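Local coordinates for tyrosine--tRNA ligase (Aeropyrum pernix, PDB 2CYA), which probably charges tRNA(Tyr) with tyrosine in two steps, activating the amino acid with ATP and then transferring it to the acceptor end, at residues Gly51-Val54 / Trp55-Lys58; Val276-Ile279 / Ala280-Leu284; Ala190-Leu193 / Ala194-Val197. All blocks are in the same frame, centred on the assembly; numbering follows the deposited sequence.

Contact 1: Gly51-Val54 / Trp55-Lys58. With SO4 (sulfate ion), chain C.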
ATOM      1  N   GLY A  51      26.489 -13.102  10.097  1.00 28.01           N
ATOM      2  CA  GLY A  51      26.416 -12.403   8.830  1.00 26.18           C
ATOM      3  C   GLY A  51      26.019 -10.958   8.991  1.00 27.05           C
ATOM      4  O   GLY A  51      26.457 -10.084   8.238  1.00 27.52           O
ATOM      5  N   TRP A  52      25.187 -10.701   9.990  1.00 26.57           N
ATOM      6  CA  TRP A  52      24.707  -9.352  10.256  1.00 27.21           C
ATOM      7  C   TRP A  52      25.814  -8.461  10.796  1.00 25.53           C
ATOM      8  O   TRP A  52      25.720  -7.231  10.701  1.00 23.66           O
ATOM      9  CB  TRP A  52      23.545  -9.388  11.256  1.00 28.63           C
ATOM     10  CG  TRP A  52      22.297 -10.042  10.716  1.00 32.41           C
ATOM     11  CD1 TRP A  52      22.144 -10.650   9.489  1.00 34.41           C
ATOM     12  CD2 TRP A  52      21.048 -10.205  11.401  1.00 32.83           C
ATOM     13  NE1 TRP A  52      20.879 -11.187   9.379  1.00 36.12           N
ATOM     14  CE2 TRP A  52      20.187 -10.931  10.537  1.00 36.96           C
ATOM     15  CE3 TRP A  52      20.570  -9.813  12.658  1.00 33.11           C
ATOM     16  CZ2 TRP A  52      18.874 -11.273  10.900  1.00 34.88           C
ATOM     17  CZ3 TRP A  52      19.261 -10.152  13.017  1.00 32.63           C
ATOM     18  CH2 TRP A  52      18.431 -10.877  12.139  1.00 34.90           C
ATOM     19  N   LEU A  53      26.863  -9.073  11.354  1.00 24.51           N
ATOM     20  CA  LEU A  53      27.967  -8.288  11.913  1.00 24.16           C
ATOM     21  C   LEU A  53      28.603  -7.435  10.809  1.00 24.07           C
ATOM     22  O   LEU A  53      29.041  -6.308  11.056  1.00 27.06           O
ATOM     23  CB  LEU A  53      29.016  -9.208  12.567  1.00 23.37           C
ATOM     24  CG  LEU A  53      28.675  -9.900  13.908  1.00 24.66           C
ATOM     25  CD1 LEU A  53      29.817 -10.822  14.325  1.00 22.06           C
ATOM     26  CD2 LEU A  53      28.432  -8.846  15.007  1.00 23.69           C
ATOM     27  N   VAL A  54      28.629  -7.960   9.586  1.00 24.26           N
ATOM     28  CA  VAL A  54      29.195  -7.221   8.462  1.00 25.18           C
ATOM     29  C   VAL A  54      28.509  -5.866   8.291  1.00 24.95           C
ATOM     30  O   VAL A  54      29.186  -4.842   8.144  1.00 24.26           O
ATOM     31  CB  VAL A  54      29.063  -7.989   7.120  1.00 27.80           C
ATOM     32  CG1 VAL A  54      29.636  -7.137   5.991  1.00 27.89           C
ATOM     33  CG2 VAL A  54      29.786  -9.330   7.194  1.00 26.88           C
ATOM     34  N   TRP A  55      27.174  -5.826   8.300  1.00 22.61           N
ATOM     35  CA  TRP A  55      26.554  -4.516   8.147  1.00 22.83           C
ATOM     36  C   TRP A  55      26.621  -3.698   9.446  1.00 24.54           C
ATOM     37  O   TRP A  55      26.624  -2.470   9.409  1.00 25.07           O
ATOM     38  CB  TRP A  55      25.118  -4.623   7.612  1.00 24.83           C
ATOM     39  CG  TRP A  55      24.105  -5.356   8.446  1.00 23.51           C
ATOM     40  CD1 TRP A  55      23.582  -6.599   8.199  1.00 22.46           C
ATOM     41  CD2 TRP A  55      23.400  -4.841   9.585  1.00 24.15           C
ATOM     42  NE1 TRP A  55      22.583  -6.883   9.111  1.00 25.47           N
ATOM     43  CE2 TRP A  55      22.452  -5.820   9.971  1.00 25.95           C
ATOM     44  CE3 TRP A  55      23.474  -3.639  10.311  1.00 26.36           C
ATOM     45  CZ2 TRP A  55      21.583  -5.638  11.052  1.00 23.54           C
ATOM     46  CZ3 TRP A  55      22.610  -3.454  11.383  1.00 27.06           C
ATOM     47  CH2 TRP A  55      21.670  -4.456  11.744  1.00 25.04           C
ATOM     48  N   MET A  56      26.727  -4.369  10.597  1.00 24.07           N
ATOM     49  CA  MET A  56      26.831  -3.626  11.850  1.00 24.90           C
ATOM     50  C   MET A  56      28.174  -2.870  11.872  1.00 24.98           C
ATOM     51  O   MET A  56      28.241  -1.721  12.282  1.00 25.31           O
ATOM     52  CB  MET A  56      26.718  -4.572  13.051  1.00 23.45           C
ATOM     53  CG  MET A  56      25.321  -5.170  13.238  1.00 20.20           C
ATOM     54  SD  MET A  56      25.282  -6.420  14.550  1.00 25.25           S
ATOM     55  CE  MET A  56      23.505  -6.898  14.560  1.00 20.94           C
ATOM     56  N   TYR A  57      29.236  -3.516  11.406  1.00 25.48           N
ATOM     57  CA  TYR A  57      30.553  -2.875  11.369  1.00 26.89           C
ATOM     58  C   TYR A  57      30.526  -1.702  10.391  1.00 27.81           C
ATOM     59  O   TYR A  57      31.202  -0.687  10.599  1.00 28.41           O
ATOM     60  CB  TYR A  57      31.634  -3.879  10.937  1.00 23.15           C
ATOM     61  CG  TYR A  57      31.877  -5.001  11.935  1.00 25.98           C
ATOM     62  CD1 TYR A  57      31.754  -4.779  13.318  1.00 24.28           C
ATOM     63  CD2 TYR A  57      32.284  -6.262  11.508  1.00 24.83           C
ATOM     64  CE1 TYR A  57      32.031  -5.777  14.233  1.00 25.21           C
ATOM     65  CE2 TYR A  57      32.574  -7.273  12.421  1.00 26.70           C
ATOM     66  CZ  TYR A  57      32.448  -7.026  13.785  1.00 26.71           C
ATOM     67  OH  TYR A  57      32.755  -8.028  14.688  1.00 22.91           O
ATOM     68  N   LYS A  58      29.746  -1.848   9.321  1.00 25.99           N
ATOM     69  CA  LYS A  58      29.639  -0.797   8.328  1.00 27.35           C
ATOM     70  C   LYS A  58      28.888   0.387   8.946  1.00 28.81           C
ATOM     71  O   LYS A  58      29.212   1.540   8.671  1.00 29.93           O
ATOM     72  CB  LYS A  58      28.946  -1.321   7.070  1.00 27.46           C
ATOM     73  CG  LYS A  58      29.002  -0.399   5.860  1.00 33.44           C
ATOM     74  CD  LYS A  58      30.393   0.230   5.627  1.00 34.17           C
ATOM     75  CE  LYS A  58      31.496  -0.808   5.451  1.00 34.29           C
ATOM     76  NZ  LYS A  58      32.815  -0.116   5.252  1.00 39.03           N
TER
HETATM   77  S   SO4 C1002      18.607 -13.255   7.144  1.00108.85           S
HETATM   78  O1  SO4 C1002      19.836 -13.246   6.234  1.00108.11           O
HETATM   79  O2  SO4 C1002      17.958 -11.876   7.040  1.00108.18           O
HETATM   80  O3  SO4 C1002      17.687 -14.189   6.600  1.00108.69           O
HETATM   81  O4  SO4 C1002      19.130 -13.318   8.463  1.00107.97           O

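Contact 2: Val276-Ile279 / Ala280-Leu284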
ATOM      1  N   VAL A 276      34.183 -19.845   4.722  1.00 37.67           N
ATOM      2  CA  VAL A 276      35.216 -19.783   5.739  1.00 37.16           C
ATOM      3  C   VAL A 276      36.130 -18.604   5.463  1.00 37.07           C
ATOM      4  O   VAL A 276      36.518 -17.876   6.380  1.00 35.80           O
ATOM      5  CB  VAL A 276      36.038 -21.090   5.784  1.00 37.77           C
ATOM      6  CG1 VAL A 276      37.066 -21.017   6.906  1.00 34.32           C
ATOM      7  CG2 VAL A 276      35.095 -22.277   5.999  1.00 35.94           C
ATOM      8  N   LEU A 277      36.468 -18.410   4.196  1.00 37.14           N
ATOM      9  CA  LEU A 277      37.316 -17.287   3.823  1.00 38.47           C
ATOM     10  C   LEU A 277      36.535 -15.967   3.956  1.00 36.20           C
ATOM     11  O   LEU A 277      37.083 -14.966   4.402  1.00 37.08           O
ATOM     12  CB  LEU A 277      37.840 -17.465   2.389  1.00 40.23           C
ATOM     13  CG  LEU A 277      39.079 -18.352   2.247  1.00 42.75           C
ATOM     14  CD1 LEU A 277      39.573 -18.345   0.802  1.00 44.38           C
ATOM     15  CD2 LEU A 277      40.181 -17.813   3.159  1.00 45.30           C
ATOM     16  N   GLU A 278      35.261 -15.974   3.578  1.00 33.79           N
ATOM     17  CA  GLU A 278      34.430 -14.776   3.688  1.00 34.96           C
ATOM     18  C   GLU A 278      34.374 -14.333   5.146  1.00 33.61           C
ATOM     19  O   GLU A 278      34.471 -13.149   5.440  1.00 33.78           O
ATOM     20  CB  GLU A 278      33.004 -15.050   3.203  1.00 36.58           C
ATOM     21  CG  GLU A 278      32.914 -15.453   1.741  1.00 39.89           C
ATOM     22  CD  GLU A 278      31.491 -15.748   1.303  1.00 40.63           C
ATOM     23  OE1 GLU A 278      30.696 -16.275   2.113  1.00 40.52           O
ATOM     24  OE2 GLU A 278      31.169 -15.462   0.135  1.00 44.50           O
ATOM     25  N   ILE A 279      34.203 -15.286   6.059  1.00 31.31           N
ATOM     26  CA  ILE A 279      34.156 -14.945   7.476  1.00 29.21           C
ATOM     27  C   ILE A 279      35.482 -14.292   7.876  1.00 29.12           C
ATOM     28  O   ILE A 279      35.503 -13.269   8.572  1.00 28.54           O
ATOM     29  CB  ILE A 279      33.921 -16.195   8.333  1.00 26.71           C
ATOM     30  CG1 ILE A 279      32.482 -16.676   8.138  1.00 26.26           C
ATOM     31  CG2 ILE A 279      34.291 -15.912   9.800  1.00 27.23           C
ATOM     32  CD1 ILE A 279      32.173 -17.998   8.775  1.00 27.20           C
ATOM     33  N   ALA A 280      36.588 -14.870   7.422  1.00 28.40           N
ATOM     34  CA  ALA A 280      37.904 -14.320   7.759  1.00 30.50           C
ATOM     35  C   ALA A 280      38.037 -12.907   7.223  1.00 30.42           C
ATOM     36  O   ALA A 280      38.454 -11.990   7.930  1.00 32.28           O
ATOM     37  CB  ALA A 280      39.013 -15.193   7.178  1.00 31.06           C
ATOM     38  N   ARG A 281      37.667 -12.728   5.965  1.00 30.93           N
ATOM     39  CA  ARG A 281      37.771 -11.425   5.341  1.00 32.59           C
ATOM     40  C   ARG A 281      36.796 -10.350   5.854  1.00 31.97           C
ATOM     41  O   ARG A 281      37.207  -9.240   6.199  1.00 30.54           O
ATOM     42  CB  ARG A 281      37.590 -11.555   3.827  1.00 31.96           C
ATOM     43  CG  ARG A 281      37.732 -10.213   3.115  1.00 36.13           C
ATOM     44  CD  ARG A 281      37.408 -10.292   1.632  1.00 36.63           C
ATOM     45  NE  ARG A 281      37.485  -8.976   1.010  1.00 39.04           N
ATOM     46  CZ  ARG A 281      37.168  -8.720  -0.256  1.00 42.04           C
ATOM     47  NH1 ARG A 281      36.749  -9.699  -1.049  1.00 42.03           N
ATOM     48  NH2 ARG A 281      37.259  -7.481  -0.726  1.00 42.30           N
ATOM     49  N   TYR A 282      35.513 -10.683   5.901  1.00 29.86           N
ATOM     50  CA  TYR A 282      34.499  -9.710   6.284  1.00 30.62           C
ATOM     51  C   TYR A 282      34.225  -9.499   7.762  1.00 31.50           C
ATOM     52  O   TYR A 282      33.718  -8.452   8.152  1.00 32.52           O
ATOM     53  CB  TYR A 282      33.195 -10.041   5.563  1.00 29.57           C
ATOM     54  CG  TYR A 282      33.333  -9.987   4.054  1.00 33.24           C
ATOM     55  CD1 TYR A 282      33.970  -8.909   3.440  1.00 33.75           C
ATOM     56  CD2 TYR A 282      32.842 -11.016   3.242  1.00 31.11           C
ATOM     57  CE1 TYR A 282      34.117  -8.852   2.057  1.00 36.10           C
ATOM     58  CE2 TYR A 282      32.992 -10.968   1.860  1.00 33.12           C
ATOM     59  CZ  TYR A 282      33.628  -9.874   1.278  1.00 34.18           C
ATOM     60  OH  TYR A 282      33.729  -9.762  -0.093  1.00 39.76           O
ATOM     61  N   ILE A 283      34.554 -10.487   8.580  1.00 29.69           N
ATOM     62  CA  ILE A 283      34.329 -10.381   9.996  1.00 29.41           C
ATOM     63  C   ILE A 283      35.621 -10.322  10.830  1.00 30.37           C
ATOM     64  O   ILE A 283      35.825  -9.376  11.591  1.00 29.82           O
ATOM     65  CB  ILE A 283      33.454 -11.546  10.476  1.00 29.69           C
ATOM     66  CG1 ILE A 283      32.084 -11.474   9.800  1.00 31.56           C
ATOM     67  CG2 ILE A 283      33.307 -11.492  11.979  1.00 30.31           C
ATOM     68  CD1 ILE A 283      31.177 -12.625  10.145  1.00 35.07           C
ATOM     69  N   LEU A 284      36.509 -11.303  10.682  1.00 31.30           N
ATOM     70  CA  LEU A 284      37.726 -11.300  11.497  1.00 32.71           C
ATOM     71  C   LEU A 284      38.678 -10.162  11.149  1.00 33.75           C
ATOM     72  O   LEU A 284      39.092  -9.421  12.037  1.00 34.13           O
ATOM     73  CB  LEU A 284      38.438 -12.656  11.423  1.00 33.61           C
ATOM     74  CG  LEU A 284      37.631 -13.894  11.864  1.00 35.58           C
ATOM     75  CD1 LEU A 284      38.506 -15.139  11.692  1.00 36.32           C
ATOM     76  CD2 LEU A 284      37.164 -13.769  13.332  1.00 34.29           C
TER

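Contact 3: Ala190-Leu193 / Ala194-Val197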
ATOM      1  N   ALA A 190      15.684  -2.983  -4.532  1.00 29.28           N
ATOM      2  CA  ALA A 190      14.835  -1.950  -3.945  1.00 26.69           C
ATOM      3  C   ALA A 190      15.546  -0.604  -4.062  1.00 25.41           C
ATOM      4  O   ALA A 190      14.920   0.417  -4.354  1.00 23.79           O
ATOM      5  CB  ALA A 190      14.556  -2.262  -2.486  1.00 28.53           C
ATOM      6  N   HIS A 191      16.859  -0.604  -3.842  1.00 23.50           N
ATOM      7  CA  HIS A 191      17.621   0.638  -3.920  1.00 24.39           C
ATOM      8  C   HIS A 191      17.658   1.237  -5.322  1.00 25.19           C
ATOM      9  O   HIS A 191      17.637   2.462  -5.468  1.00 26.66           O
ATOM     10  CB  HIS A 191      19.039   0.422  -3.382  1.00 24.94           C
ATOM     11  CG  HIS A 191      19.081   0.167  -1.908  1.00 26.09           C
ATOM     12  ND1 HIS A 191      20.220  -0.248  -1.254  1.00 27.22           N
ATOM     13  CD2 HIS A 191      18.112   0.252  -0.962  1.00 28.58           C
ATOM     14  CE1 HIS A 191      19.952  -0.409   0.030  1.00 29.28           C
ATOM     15  NE2 HIS A 191      18.680  -0.113   0.234  1.00 28.14           N
ATOM     16  N   MET A 192      17.713   0.390  -6.347  1.00 24.14           N
ATOM     17  CA  MET A 192      17.716   0.893  -7.719  1.00 28.38           C
ATOM     18  C   MET A 192      16.366   1.524  -8.037  1.00 26.71           C
ATOM     19  O   MET A 192      16.291   2.526  -8.727  1.00 27.19           O
ATOM     20  CB  MET A 192      18.014  -0.230  -8.730  1.00 31.12           C
ATOM     21  CG  MET A 192      19.439  -0.792  -8.602  1.00 40.37           C
ATOM     22  SD  MET A 192      20.692   0.539  -8.594  1.00 48.96           S
ATOM     23  CE  MET A 192      20.873   0.781 -10.377  1.00 48.24           C
ATOM     24  N   LEU A 193      15.295   0.923  -7.534  1.00 27.03           N
ATOM     25  CA  LEU A 193      13.964   1.470  -7.756  1.00 24.44           C
ATOM     26  C   LEU A 193      13.891   2.840  -7.086  1.00 23.84           C
ATOM     27  O   LEU A 193      13.293   3.779  -7.624  1.00 25.40           O
ATOM     28  CB  LEU A 193      12.913   0.547  -7.131  1.00 26.12           C
ATOM     29  CG  LEU A 193      11.475   1.075  -7.171  1.00 25.84           C
ATOM     30  CD1 LEU A 193      11.076   1.364  -8.624  1.00 25.92           C
ATOM     31  CD2 LEU A 193      10.548   0.060  -6.527  1.00 26.58           C
ATOM     32  N   ALA A 194      14.485   2.964  -5.899  1.00 23.26           N
ATOM     33  CA  ALA A 194      14.438   4.258  -5.194  1.00 22.95           C
ATOM     34  C   ALA A 194      15.167   5.314  -6.021  1.00 24.32           C
ATOM     35  O   ALA A 194      14.685   6.439  -6.193  1.00 23.54           O
ATOM     36  CB  ALA A 194      15.094   4.145  -3.815  1.00 20.97           C
ATOM     37  N   ARG A 195      16.336   4.946  -6.539  1.00 25.16           N
ATOM     38  CA  ARG A 195      17.139   5.871  -7.345  1.00 27.16           C
ATOM     39  C   ARG A 195      16.431   6.236  -8.640  1.00 27.82           C
ATOM     40  O   ARG A 195      16.515   7.373  -9.096  1.00 27.06           O
ATOM     41  CB  ARG A 195      18.507   5.252  -7.676  1.00 26.73           C
ATOM     42  CG  ARG A 195      19.457   5.163  -6.480  1.00 27.17           C
ATOM     43  CD  ARG A 195      20.727   4.394  -6.848  1.00 27.09           C
ATOM     44  NE  ARG A 195      21.439   4.980  -7.988  1.00 25.50           N
ATOM     45  CZ  ARG A 195      22.187   6.075  -7.931  1.00 26.27           C
ATOM     46  NH1 ARG A 195      22.343   6.742  -6.781  1.00 23.36           N
ATOM     47  NH2 ARG A 195      22.778   6.512  -9.033  1.00 24.85           N
ATOM     48  N   ASP A 196      15.736   5.271  -9.234  1.00 29.22           N
ATOM     49  CA  ASP A 196      15.039   5.519 -10.498  1.00 32.63           C
ATOM     50  C   ASP A 196      13.812   6.387 -10.334  1.00 33.99           C
ATOM     51  O   ASP A 196      13.321   6.953 -11.298  1.00 37.09           O
ATOM     52  CB  ASP A 196      14.576   4.213 -11.140  1.00 35.53           C
ATOM     53  CG  ASP A 196      15.667   3.529 -11.916  1.00 38.47           C
ATOM     54  OD1 ASP A 196      16.714   4.169 -12.145  1.00 43.11           O
ATOM     55  OD2 ASP A 196      15.469   2.358 -12.300  1.00 39.79           O
ATOM     56  N   VAL A 197      13.326   6.491  -9.104  1.00 32.77           N
ATOM     57  CA  VAL A 197      12.113   7.227  -8.819  1.00 31.51           C
ATOM     58  C   VAL A 197      12.283   8.561  -8.111  1.00 29.98           C
ATOM     59  O   VAL A 197      11.436   9.450  -8.239  1.00 29.48           O
ATOM     60  CB  VAL A 197      11.175   6.289  -7.998  1.00 33.98           C
ATOM     61  CG1 VAL A 197      10.270   7.075  -7.077  1.00 36.13           C
ATOM     62  CG2 VAL A 197      10.377   5.434  -8.954  1.00 33.76           C
TER

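Contact 1: Gly51-Val54 / Trp55-Lys58
Trp52 and Trp55 run alongside each other in the same direction on one turn of helix 51-64. Their five-membered rings meet obliquely, centroids 5.2 Å apart and planes inclined at 35°, and the closest side-chain approach is from Trp55 NE1 to Trp52 CB, at 3.4 Å. CG of Trp55 sits between its backbone N and carbonyl carbon (chi1 62°), which folds the indole back over the preceding turn and lays one face on Trp52 O, 3.2 Å above the ring plane toward the rim. That same oxygen accepts the helical bond from Met56 N at 3.0 Å, so it is gripped by an N-H and covered by an aromatic ring. The Met56 chain runs extended from CG, passing Leu53 CD2 with SD at 4.0 Å and ending with CE 4.1 Å from Trp52 CB. One residue further along, Leu53 O likewise lies over a face of the Tyr57 ring, four residues ahead, and CE2 of Tyr57 flanks Leu53 CB at 4.1 Å. At the other end, Trp52 NE1 donates to sulfate O4 at 2.9 Å, with a bent N-H...O angle of 130°. His49 and Lys241 of the KMSKS motif also bond this ion. A leucine in place of Trp52 would probably leave the sulfate without its indole donor and take the neighbouring ring from beside Trp55. Such clustering is characteristic of the class I synthetase nucleotide site: the HIGH signature, reading His-Ile-Gly-Trp here, runs into the Rossmann-type crossover helix between strands 37-42 and 68-73, and the sulfate lies among residues inferred to bind ATP.

Contact 2: Val276-Ile279 / Ala280-Leu284
Ile279 with Ile283 and Leu284, and Glu278 with Tyr282, make a local contact along helix 275-284, whose last turn widens into a pi-type turn. The helix follows the KMSKS region in the chain and packs between helix 51-64, which Tyr282 and Ile283 meet at Val54, and helices 309-317 and 323-346, which receive Leu277 and Ile279. Up to Tyr282 the backbone is regular alpha: Arg281 N bonds to Leu277 O at 2.8 Å, and Tyr282 N to Glu278 O at 2.7 Å. The change comes at Ile279 O, which is shared by two donors. Ile283 N reaches it from four residues on, at 2.9 Å, with its N-H tilted out of the carbonyl plane, whereas Leu284 N, five residues on, comes in that plane at 3.1 Å and more directly, with an N-H...O angle of 164°. Ile283 turns its backbone to phi -113°, away from the usual helical value, as the turn opens. On the buried side CG2 of Ile279 stands anti to its own backbone N (CG1 being the branch beside it), and this methyl looks along the helix to Leu284 CG, 4.4 Å away, and more loosely to Ile283 CB. The other flank is mixed in character. Tyr282 sets its CD2 4.0 Å from Glu278 CB, while the glutamate chain runs on extended to a carboxylate whose OE1 takes the backbone N-H of Ser215. Arg281 also stretches out fully alongside its neighbour, and one face of its guanidinium is covered toward the rim by Tyr282 CE1, 3.5 Å above the plane.

Contact 3: Ala190-Leu193 / Ala194-Val197
From Ala190 the backbone is regular alpha-helix as far as Asp196, with Ala194 N bonded to Ala190 O at 3.0 Å and Asp196 N to Met192 O at 2.8 Å; Val197 N makes only a weak bond to Leu193 O, at an N-H...O angle of 122°, and also bonds to Ala194 O, a tighter turn. Leu193 and Val197 project from neighbouring turns as flanking partners. CG of Leu193 is anti to the backbone N (chi1 174°), and its branch then carries CD1 forward to Val197 CG2, 4.1 Å away. On another flank Met192 curls, with three successive torsions turned in the same sense, and brings its sulfur SD alongside Arg195 CD at 4.2 Å. The arginine passes over the preceding turn, its CG 3.4 Å from His191 O, and bends at chi3 (57°), so that the guanidinium leaves the helix for Glu25, with which NH1 forms a salt bridge, and the carbonyl of Pro206. Asp196 folds its carboxyl carbon CG back to within 3.4 Å of Met192 O, while OD2 forms a salt bridge with Arg141. ND1 of His191 is hydrogen-bonded to NE2 of His210, the two rings nearly parallel. Ala190 and Ala194, with His191 and Val197, pack on helix 161-175, and Ala190 touches Gln169, predicted to bind L-tyrosine. Helix 188-198 is the crossover of the beta-alpha-beta unit between strands 180-184 and 207-211 of the Rossmann-type catalytic fold, lying beside the probable tyrosine pocket.

Overall arrangement
Following the chain from the N terminus, contact 1 comes first, in the helix between strands 37-42 and 68-73; contact 3 follows, in the helix between strands 180-184 and 207-211; contact 2 is last, beyond the KMSKS region. Each closes just a turn or two of its own helix, so the three stand in series and neither nest nor cross. Contacts 1 and 2 meet in space, Val54 CG2 packing on Tyr282 CB at 3.8 Å, which joins the nucleotide-site helix to the later helical region. Contact 3 stands apart, its centre about 23 Å from that of contact 1 and, across the chain's centre, about 30 Å from that of contact 2.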